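Local atomic coordinates of ribonuclease VapC (Caulobacter crescentus, PDB entry 5K8J), a protein that is probably a magnesium-dependent PIN-domain ribonuclease that acts as the toxin of the VapBC1 toxin-antitoxin system. Residues M97-A102 / D115-I120. Sequence-based numbering, arbitrary orientation.
Sequences MIAAQA and DDFRDI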
loop_
_atom_site.group_PDB
_atom_site.type_symbol
_atom_site.label_atom_id
_atom_site.label_comp_id
_atom_site.label_asym_id
_atom_site.label_seq_id
_atom_site.Cartn_x
_atom_site.Cartn_y
_atom_site.Cartn_z
HETATM N N MSE B 97 -10.426 -8.584 -12.957
HETATM C CA MSE B 97 -8.997 -8.313 -12.917
HETATM C C MSE B 97 -8.635 -7.213 -13.914
HETATM O O MSE B 97 -7.895 -6.296 -13.573
HETATM C CB MSE B 97 -8.195 -9.589 -13.216
HETATM C CG MSE B 97 -8.215 -10.604 -12.080
HETATM SE SE MSE B 97 -7.200 -12.209 -12.594
HETATM C CE MSE B 97 -5.477 -11.517 -12.429
ATOM N N ILE B 98 -9.143 -7.334 -15.141
ATOM C CA ILE B 98 -8.800 -6.323 -16.135
ATOM C C ILE B 98 -9.438 -4.980 -15.772
ATOM O O ILE B 98 -8.799 -3.914 -15.861
ATOM C CB ILE B 98 -9.190 -6.806 -17.540
ATOM C CG1 ILE B 98 -8.475 -8.136 -17.842
ATOM C CG2 ILE B 98 -8.809 -5.716 -18.565
ATOM C CD1 ILE B 98 -8.865 -8.767 -19.140
ATOM N N ALA B 99 -10.696 -5.000 -15.345
ATOM C CA ALA B 99 -11.323 -3.768 -14.884
ATOM C C ALA B 99 -10.564 -3.143 -13.720
ATOM O O ALA B 99 -10.445 -1.915 -13.632
ATOM C CB ALA B 99 -12.773 -4.043 -14.479
ATOM N N ALA B 100 -10.037 -3.974 -12.812
ATOM C CA ALA B 100 -9.244 -3.478 -11.686
ATOM C C ALA B 100 -8.005 -2.725 -12.159
ATOM O O ALA B 100 -7.589 -1.735 -11.556
ATOM C CB ALA B 100 -8.848 -4.658 -10.784
ATOM N N GLN B 101 -7.395 -3.183 -13.245
ATOM C CA GLN B 101 -6.237 -2.484 -13.767
ATOM C C GLN B 101 -6.637 -1.142 -14.360
ATOM O O GLN B 101 -5.919 -0.155 -14.214
ATOM C CB GLN B 101 -5.583 -3.332 -14.838
ATOM C CG GLN B 101 -5.004 -4.612 -14.281
ATOM C CD GLN B 101 -4.423 -5.459 -15.377
ATOM O OE1 GLN B 101 -5.150 -6.157 -16.052
ATOM N NE2 GLN B 101 -3.101 -5.409 -15.558
ATOM N N ALA B 102 -7.759 -1.118 -15.063
ATOM C CA ALA B 102 -8.275 0.142 -15.579
ATOM C C ALA B 102 -8.551 1.125 -14.449
ATOM O O ALA B 102 -8.212 2.312 -14.540
ATOM C CB ALA B 102 -9.545 -0.141 -16.381
ATOM N N ASP B 115 -22.530 -5.300 -19.914
ATOM C CA ASP B 115 -23.451 -5.722 -18.861
ATOM C C ASP B 115 -22.752 -6.510 -17.763
ATOM O O ASP B 115 -23.217 -6.498 -16.618
ATOM C CB ASP B 115 -24.586 -6.549 -19.464
ATOM C CG ASP B 115 -25.616 -5.686 -20.158
ATOM O OD1 ASP B 115 -25.677 -4.469 -19.863
ATOM O OD2 ASP B 115 -26.363 -6.224 -20.997
ATOM N N ASP B 116 -21.629 -7.182 -18.065
ATOM C CA ASP B 116 -20.918 -7.936 -17.050
ATOM C C ASP B 116 -20.051 -7.053 -16.147
ATOM O O ASP B 116 -19.360 -7.579 -15.264
ATOM C CB ASP B 116 -20.023 -8.997 -17.685
ATOM C CG ASP B 116 -20.791 -10.270 -18.041
ATOM O OD1 ASP B 116 -21.889 -10.479 -17.472
ATOM O OD2 ASP B 116 -20.305 -11.042 -18.897
ATOM N N PHE B 117 -20.043 -5.740 -16.384
ATOM C CA PHE B 117 -19.219 -4.801 -15.642
ATOM C C PHE B 117 -20.061 -3.757 -14.915
ATOM O O PHE B 117 -19.495 -2.857 -14.260
ATOM C CB PHE B 117 -18.214 -4.111 -16.578
ATOM C CG PHE B 117 -17.265 -5.061 -17.236
ATOM C CD1 PHE B 117 -17.632 -5.748 -18.378
ATOM C CD2 PHE B 117 -16.016 -5.289 -16.699
ATOM C CE1 PHE B 117 -16.761 -6.671 -18.961
ATOM C CE2 PHE B 117 -15.151 -6.187 -17.274
ATOM C CZ PHE B 117 -15.515 -6.865 -18.422
ATOM N N ARG B 118 -21.383 -3.895 -14.944
ATOM C CA ARG B 118 -22.298 -2.931 -14.369
ATOM C C ARG B 118 -22.214 -2.893 -12.851
ATOM O O ARG B 118 -22.647 -1.911 -12.244
ATOM C CB ARG B 118 -23.727 -3.285 -14.813
ATOM C CG ARG B 118 -24.807 -2.304 -14.389
ATOM C CD ARG B 118 -26.206 -2.871 -14.654
ATOM N NE ARG B 118 -27.263 -2.030 -14.086
ATOM C CZ ARG B 118 -28.289 -1.517 -14.766
ATOM N NH1 ARG B 118 -28.436 -1.753 -16.065
ATOM N NH2 ARG B 118 -29.189 -0.766 -14.134
ATOM N N ASP B 119 -21.673 -3.937 -12.233
ATOM C CA ASP B 119 -21.605 -4.043 -10.787
ATOM C C ASP B 119 -20.280 -3.565 -10.224
ATOM O O ASP B 119 -20.002 -3.822 -9.052
ATOM C CB ASP B 119 -21.879 -5.492 -10.339
ATOM C CG ASP B 119 -20.905 -6.491 -10.934
ATOM O OD1 ASP B 119 -19.976 -6.060 -11.640
ATOM O OD2 ASP B 119 -21.080 -7.722 -10.700
ATOM N N ILE B 120 -19.456 -2.881 -11.016
ATOM C CA ILE B 120 -18.149 -2.417 -10.567
ATOM C C ILE B 120 -18.206 -0.920 -10.294
ATOM O O ILE B 120 -18.230 -0.111 -11.238
ATOM C CB ILE B 120 -17.066 -2.745 -11.602
ATOM C CG1 ILE B 120 -16.988 -4.270 -11.801
ATOM C CG2 ILE B 120 -15.719 -2.181 -11.189
ATOM C CD1 ILE B 120 -16.069 -4.674 -12.889
#
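In the PIN-domain fold of this toxin, helix 93-104 packs against the loop that joins the last two strands of the parallel sheet, 108-111 and 125-127, and Ala99 meets Phe117 and Ile120 where the two come together. Within residues 97-102, only the CB methyl of Ala99 comes within contact distance of the loop. It points at the loop and lies 3.7 Å from CD1 of Ile120 and 4.1 Å from CD2 of Phe117, touching the end of an aliphatic branch on one hand and an aromatic edge on the other. The methyl sits close to the plane of the Phe117 ring, so the contact is made at the rim and not over the ring face. In Ile120 the CG1 branch stands anti to the carbonyl carbon (chi1 -61°) and is then extended through chi2 of 174°, which carries CD1 out to the alanine.

Phe117 and Ile120 are the first and last residues of a type I beta turn, closed by the backbone hydrogen bond from Ile120 N to Phe117 O, 3.2 Å, and from its two ends both side chains reach the one methyl. Elsewhere, Phe117 meets the ring of Phe109 of strand 108-111, with the planes at about 45°, and Ile120 also touches Ile82 of helix 73-86. Asp119, within the same turn, forms salt bridges to Lys92 and Arg96.

No hydrogen bond crosses between the two segments; the interface is small, burying 97 Å² in total, and purely apolar. The backbones are nearest at Ala99 and Phe117, with 8.0 Å between their CA atoms. Phe117 also packs beside Asp6 and Asp95, the predicted magnesium ligands, so this contact, resting on dispersion and the exclusion of water, lies beside the probable metal site and is consistent with a fixed position for the ring next to its carboxylates.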